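Local coordinates for uncharacterized protein (Enterococcus faecalis, PDB 2QRU) that is of unknown function but has the alpha/beta hydrolase fold and is probably a hydrolase, at residues G107-L111 against L127-Y133; S220-V224 against Y246-D250. One frame throughout, in Å; residues are numbered along the deposited sequence. Where two conformers were deposited one is given.

Interaction 1 of 2, residues G107-L111 against L127-Y133; sequences GYLML and LVNFYGY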
loop_
_atom_site.group_PDB
_atom_site.type_symbol
_atom_site.label_atom_id
_atom_site.label_comp_id
_atom_site.label_asym_id
_atom_site.label_seq_id
_atom_site.Cartn_x
_atom_site.Cartn_y
_atom_site.Cartn_z
ATOM N N GLY A 107 1.035 0.406 -2.144
ATOM C CA GLY A 107 2.162 0.018 -3.027
ATOM C C GLY A 107 3.230 1.104 -3.098
ATOM O O GLY A 107 4.430 0.821 -3.079
ATOM N N TYR A 108 2.787 2.363 -3.209
ATOM C CA TYR A 108 3.715 3.492 -3.186
ATOM C C TYR A 108 4.479 3.499 -1.845
ATOM O O TYR A 108 5.739 3.632 -1.813
ATOM C CB TYR A 108 2.925 4.780 -3.378
ATOM C CG TYR A 108 3.787 6.018 -3.213
ATOM C CD1 TYR A 108 4.701 6.401 -4.192
ATOM C CD2 TYR A 108 3.704 6.800 -2.059
ATOM C CE1 TYR A 108 5.524 7.569 -4.034
ATOM C CE2 TYR A 108 4.504 7.953 -1.888
ATOM C CZ TYR A 108 5.416 8.338 -2.888
ATOM O OH TYR A 108 6.244 9.457 -2.761
ATOM N N LEU A 109 3.740 3.368 -0.747
ATOM C CA LEU A 109 4.329 3.351 0.586
ATOM C C LEU A 109 5.334 2.207 0.699
ATOM O O LEU A 109 6.455 2.417 1.162
ATOM C CB LEU A 109 3.233 3.272 1.666
ATOM C CG LEU A 109 2.372 4.533 1.811
ATOM C CD1 LEU A 109 1.234 4.193 2.811
ATOM C CD2 LEU A 109 3.190 5.809 2.219
HETATM N N MSE A 110 4.957 1.022 0.220
HETATM C CA MSE A 110 5.853 -0.140 0.253
HETATM C C MSE A 110 7.188 0.118 -0.467
HETATM O O MSE A 110 8.311 -0.203 0.022
HETATM C CB MSE A 110 5.166 -1.338 -0.415
HETATM C CG MSE A 110 6.169 -2.472 -0.765
HETATM SE SE MSE A 110 5.122 -3.871 -1.670
HETATM C CE MSE A 110 5.044 -2.995 -3.433
ATOM N N LEU A 111 7.082 0.735 -1.644
ATOM C CA LEU A 111 8.275 0.987 -2.453
ATOM C C LEU A 111 9.172 2.055 -1.812
ATOM O O LEU A 111 10.406 1.911 -1.759
ATOM C CB LEU A 111 7.883 1.345 -3.885
ATOM C CG LEU A 111 7.226 0.164 -4.624
ATOM C CD1 LEU A 111 6.532 0.672 -5.916
ATOM C CD2 LEU A 111 8.249 -0.926 -4.946
ATOM N N LEU A 127 8.452 -8.407 -2.877
ATOM C CA LEU A 127 7.460 -7.330 -2.850
ATOM C C LEU A 127 6.230 -7.745 -3.649
ATOM O O LEU A 127 6.397 -8.458 -4.662
ATOM C CB LEU A 127 8.042 -6.082 -3.500
ATOM C CG LEU A 127 9.400 -5.540 -2.975
ATOM C CD1 LEU A 127 9.856 -4.407 -3.891
ATOM C CD2 LEU A 127 9.174 -5.075 -1.507
ATOM N N VAL A 128 5.027 -7.337 -3.240
ATOM C CA VAL A 128 3.834 -7.638 -4.037
ATOM C C VAL A 128 3.090 -6.312 -4.184
ATOM O O VAL A 128 2.700 -5.688 -3.195
ATOM C CB VAL A 128 2.940 -8.717 -3.338
ATOM C CG1 VAL A 128 1.653 -8.959 -4.153
ATOM C CG2 VAL A 128 3.723 -10.033 -3.112
ATOM N N ASN A 129 2.999 -5.837 -5.414
ATOM C CA ASN A 129 2.371 -4.565 -5.745
ATOM C C ASN A 129 1.006 -4.784 -6.410
ATOM O O ASN A 129 0.948 -5.324 -7.520
ATOM C CB ASN A 129 3.240 -3.833 -6.768
ATOM C CG ASN A 129 2.542 -2.626 -7.310
ATOM O OD1 ASN A 129 2.093 -1.792 -6.538
ATOM N ND2 ASN A 129 2.451 -2.520 -8.631
ATOM N N PHE A 130 -0.052 -4.347 -5.740
ATOM C CA PHE A 130 -1.392 -4.237 -6.337
ATOM C C PHE A 130 -1.597 -2.787 -6.727
ATOM O O PHE A 130 -1.890 -1.952 -5.853
ATOM C CB PHE A 130 -2.440 -4.693 -5.330
ATOM C CG PHE A 130 -2.507 -6.178 -5.216
ATOM C CD1 PHE A 130 -3.331 -6.902 -6.102
ATOM C CD2 PHE A 130 -1.804 -6.843 -4.245
ATOM C CE1 PHE A 130 -3.393 -8.320 -6.027
ATOM C CE2 PHE A 130 -1.860 -8.237 -4.148
ATOM C CZ PHE A 130 -2.647 -8.988 -5.028
ATOM N N TYR A 131 -1.382 -2.493 -8.023
ATOM C CA TYR A 131 -1.721 -1.199 -8.652
ATOM C C TYR A 131 -1.257 0.047 -7.850
ATOM O O TYR A 131 -1.975 1.049 -7.705
ATOM C CB TYR A 131 -3.200 -1.153 -9.072
ATOM C CG TYR A 131 -4.180 -1.749 -8.083
ATOM C CD1 TYR A 131 -4.654 -1.013 -7.004
ATOM C CD2 TYR A 131 -4.626 -3.069 -8.227
ATOM C CE1 TYR A 131 -5.578 -1.568 -6.088
ATOM C CE2 TYR A 131 -5.525 -3.639 -7.306
ATOM C CZ TYR A 131 -5.993 -2.891 -6.248
ATOM O OH TYR A 131 -6.943 -3.479 -5.382
ATOM N N GLY A 132 -0.016 -0.049 -7.370
ATOM C CA GLY A 132 0.643 1.111 -6.742
ATOM C C GLY A 132 1.338 1.981 -7.792
ATOM O O GLY A 132 1.051 1.921 -9.006
ATOM N N TYR A 133 2.298 2.775 -7.305
ATOM C CA TYR A 133 2.972 3.775 -8.128
ATOM C C TYR A 133 4.298 4.156 -7.502
ATOM O O TYR A 133 4.513 3.891 -6.308
ATOM C CB TYR A 133 2.068 4.975 -8.339
ATOM C CG TYR A 133 1.224 5.404 -7.164
ATOM C CD1 TYR A 133 -0.060 4.853 -6.958
ATOM C CD2 TYR A 133 1.666 6.414 -6.284
ATOM C CE1 TYR A 133 -0.870 5.267 -5.878
ATOM C CE2 TYR A 133 0.866 6.807 -5.210
ATOM C CZ TYR A 133 -0.404 6.257 -5.034
ATOM O OH TYR A 133 -1.223 6.667 -3.993
#
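Y108 lays its CB over one face of the Y133 ring, a CH-pi contact in which CB lies 3.9 Å from the centroid of the Y133 ring. The first side-chain bond puts CG of Y108 anti to the backbone N (chi1 174°), and its ring runs on past the edge of Y133: the planes stay within 21° of parallel, yet the centroids are 5.4 Å apart and the rings barely overlap. The Y133 carbonyl reaches Y108 twice, its O sitting 3.2 Å from Y108 CA in a CA-H...O contact and also lying at the edge of the Y108 ring, near its plane. This O and Y133 N are buried without a hydrogen-bond partner, for which the weak C-H contact may partly compensate at the O. The phenol OH of Y108 hydrogen-bonds Y200 O.

Two glycines, having no side chains, let the backbones come close, the CA atoms of G107 and G132 being 4.2 Å apart. N129 shapes the turn beside them: its OD1 accepts from G132 N at 2.9 Å, an Asx motif, while its ND2 is bonded to S215 and S229. This is the return half of a beta-alpha-beta unit of the alpha/beta hydrolase fold: the 107-111 part of helix 105-119 runs nearly antiparallel to strand 127-130, the axes of the two segments 8.6 Å apart at closest approach. Further along the helix, the extended chain of M110, a selenomethionine, brings SE 3.4 Å from V128 O, and a bend at chi3 then turns CE against CA and CB of N129. L127 points at the helix and spreads its two methyls, CD2 to CG of M110 and CD1 to CD2 of L111, flexible aliphatic chains filling the buried layer between helix and sheet.

Interaction 2 of 2, residues S220-V224 against Y246-D250; sequences SDEEV and YLEHD. With PO4 (phosphate ion), chain B.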
loop_
_atom_site.group_PDB
_atom_site.type_symbol
_atom_site.label_atom_id
_atom_site.label_comp_id
_atom_site.label_asym_id
_atom_site.label_seq_id
_atom_site.Cartn_x
_atom_site.Cartn_y
_atom_site.Cartn_z
ATOM N N SER A 220 -7.666 -0.929 -17.476
ATOM C CA SER A 220 -8.769 0.034 -17.403
ATOM C C SER A 220 -8.737 0.928 -16.165
ATOM O O SER A 220 -9.654 1.705 -15.917
ATOM C CB SER A 220 -10.080 -0.743 -17.448
ATOM O OG SER A 220 -10.295 -1.238 -18.749
ATOM N N ASP A 221 -7.653 0.822 -15.385
ATOM C CA ASP A 221 -7.473 1.664 -14.213
ATOM C C ASP A 221 -7.507 3.158 -14.572
ATOM O O ASP A 221 -6.613 3.661 -15.271
ATOM C CB ASP A 221 -6.125 1.335 -13.561
ATOM C CG ASP A 221 -6.020 1.821 -12.120
ATOM O OD1 ASP A 221 -6.633 2.892 -11.810
ATOM O OD2 ASP A 221 -5.298 1.142 -11.328
ATOM N N GLU A 222 -8.505 3.859 -14.031
ATOM C CA GLU A 222 -8.666 5.305 -14.252
ATOM C C GLU A 222 -8.078 6.163 -13.131
ATOM O O GLU A 222 -8.009 7.396 -13.277
ATOM C CB GLU A 222 -10.161 5.638 -14.338
ATOM C CG GLU A 222 -10.907 4.788 -15.338
ATOM C CD GLU A 222 -11.198 5.529 -16.608
ATOM O OE1 GLU A 222 -10.287 6.234 -17.101
ATOM O OE2 GLU A 222 -12.335 5.408 -17.110
ATOM N N GLU A 223 -7.656 5.523 -12.040
ATOM C CA GLU A 223 -7.140 6.225 -10.852
ATOM C C GLU A 223 -5.599 6.301 -10.790
ATOM O O GLU A 223 -5.041 7.295 -10.318
ATOM C CB GLU A 223 -7.712 5.578 -9.583
ATOM C CG GLU A 223 -9.236 5.431 -9.609
ATOM C CD GLU A 223 -9.829 4.965 -8.296
ATOM O OE1 GLU A 223 -9.244 5.255 -7.237
ATOM O OE2 GLU A 223 -10.903 4.319 -8.320
ATOM N N VAL A 224 -4.924 5.251 -11.260
ATOM C CA VAL A 224 -3.471 5.216 -11.391
ATOM C C VAL A 224 -3.149 4.615 -12.768
ATOM O O VAL A 224 -3.622 3.509 -13.065
ATOM C CB VAL A 224 -2.846 4.285 -10.295
ATOM C CG1 VAL A 224 -1.315 4.181 -10.452
ATOM C CG2 VAL A 224 -3.259 4.730 -8.876
ATOM N N TYR A 246 -10.053 -4.711 -18.145
ATOM C CA TYR A 246 -11.461 -4.308 -18.082
ATOM C C TYR A 246 -12.050 -4.153 -16.669
ATOM O O TYR A 246 -13.264 -4.027 -16.521
ATOM C CB TYR A 246 -12.315 -5.226 -18.997
ATOM C CG TYR A 246 -11.947 -5.044 -20.462
ATOM C CD1 TYR A 246 -12.056 -3.780 -21.066
ATOM C CD2 TYR A 246 -11.456 -6.105 -21.231
ATOM C CE1 TYR A 246 -11.710 -3.571 -22.411
ATOM C CE2 TYR A 246 -11.094 -5.915 -22.583
ATOM C CZ TYR A 246 -11.225 -4.639 -23.161
ATOM O OH TYR A 246 -10.893 -4.409 -24.483
ATOM N N LEU A 247 -11.196 -4.127 -15.639
ATOM C CA LEU A 247 -11.647 -3.940 -14.261
ATOM C C LEU A 247 -11.313 -2.564 -13.729
ATOM O O LEU A 247 -10.350 -1.933 -14.193
ATOM C CB LEU A 247 -11.021 -4.974 -13.318
ATOM C CG LEU A 247 -11.446 -6.417 -13.504
ATOM C CD1 LEU A 247 -10.772 -7.312 -12.495
ATOM C CD2 LEU A 247 -12.987 -6.547 -13.426
ATOM N N GLU A 248 -12.089 -2.128 -12.735
ATOM C CA GLU A 248 -11.828 -0.879 -12.014
ATOM C C GLU A 248 -10.531 -0.992 -11.226
ATOM O O GLU A 248 -10.099 -2.094 -10.863
ATOM C CB GLU A 248 -12.975 -0.571 -11.049
ATOM C CG GLU A 248 -12.859 0.760 -10.261
ATOM C CD GLU A 248 -12.620 0.561 -8.731
ATOM O OE1 GLU A 248 -13.496 -0.069 -8.072
ATOM O OE2 GLU A 248 -11.620 1.087 -8.183
ATOM N N HIS A 249 -9.918 0.170 -10.986
ATOM C CA HIS A 249 -8.719 0.303 -10.155
ATOM C C HIS A 249 -8.585 -0.719 -9.014
ATOM O O HIS A 249 -7.624 -1.524 -8.975
ATOM C CB HIS A 249 -8.675 1.737 -9.597
ATOM C CG HIS A 249 -7.571 1.989 -8.611
ATOM N ND1 HIS A 249 -6.239 1.883 -8.941
ATOM C CD2 HIS A 249 -7.607 2.365 -7.308
ATOM C CE1 HIS A 249 -5.502 2.184 -7.888
ATOM N NE2 HIS A 249 -6.309 2.472 -6.882
ATOM N N ASP A 250 -9.528 -0.680 -8.065
ATOM C CA ASP A 250 -9.291 -1.362 -6.790
ATOM C C ASP A 250 -9.822 -2.769 -6.827
ATOM O O ASP A 250 -10.738 -3.118 -6.070
ATOM C CB ASP A 250 -9.920 -0.576 -5.622
ATOM C CG ASP A 250 -9.450 -1.074 -4.253
ATOM O OD1 ASP A 250 -8.360 -1.693 -4.117
ATOM O OD2 ASP A 250 -10.180 -0.834 -3.279
HETATM P P PO4 B . -6.468 3.992 -3.373
HETATM O O1 PO4 B . -6.031 4.498 -4.740
HETATM O O2 PO4 B . -7.591 4.894 -2.878
HETATM O O3 PO4 B . -7.081 2.593 -3.474
HETATM O O4 PO4 B . -5.252 3.979 -2.461
HETATM O O HOH W 1 -5.712 -1.647 -11.214
HETATM O O HOH W 2 -10.641 2.595 -12.458
#
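An almost perfectly straight hydrogen bond joins H249 to D221: ND1 of H249 donates to OD2 of D221 over 2.7 Å at 179°, with the acceptor in the plane of the imidazole and the carboxylate met on its syn side. H249 has CG anti to its backbone N (chi1 174°), which carries the ring alongside D221. The other oxygen of D221, OD1, is gripped by the backbone N of E223 and of V224, an Asx turn and Asx motif that fix the carboxylate's rotation; a water ties OD2 to the H249 carbonyl. A short polar side chain with two acceptors suits this turn.

H249 NE2 bonds S104 OG and the phosphate, probably from the crystallisation liquor, whose O1 is 3.0 Å from NE2. The arrangement is consistent with a Ser-His-Asp triad of S104, H249 and D221, as in other alpha/beta hydrolases, with acid and histidine on loops following strands 213-218 and 240-244. CB of E223 lies over one face of the H249 imidazole, a CH-pi contact 3.9 Å from the centroid, while V224 CG2 touches H249 CE1 at 3.5 Å. D250 N donates to E248 OE2, and K253 is salt-bridged to E248 OE1.

How the interactions relate
From the N terminus, the chain enters helix 105-119 just after strand 98-103, and interaction 1 closes a 15-residue loop made of the rest of that helix and the turn into strand 127-130. Interaction 2 comes later in series, neither nested nor crossed with the first: its loop runs from the end of strand 213-218 through helix 227-235 and strand 240-244 to the turn before helix 258-272. The sheet order places strand 127-130 next to 213-218, which in turn borders 240-244. The two contacts touch directly: Y131 OH probably hydrogen-bonds D250 OD1, while Y133 and G132 pack on V224. The helix following S104 is thereby tied to the loops carrying D221 and H249.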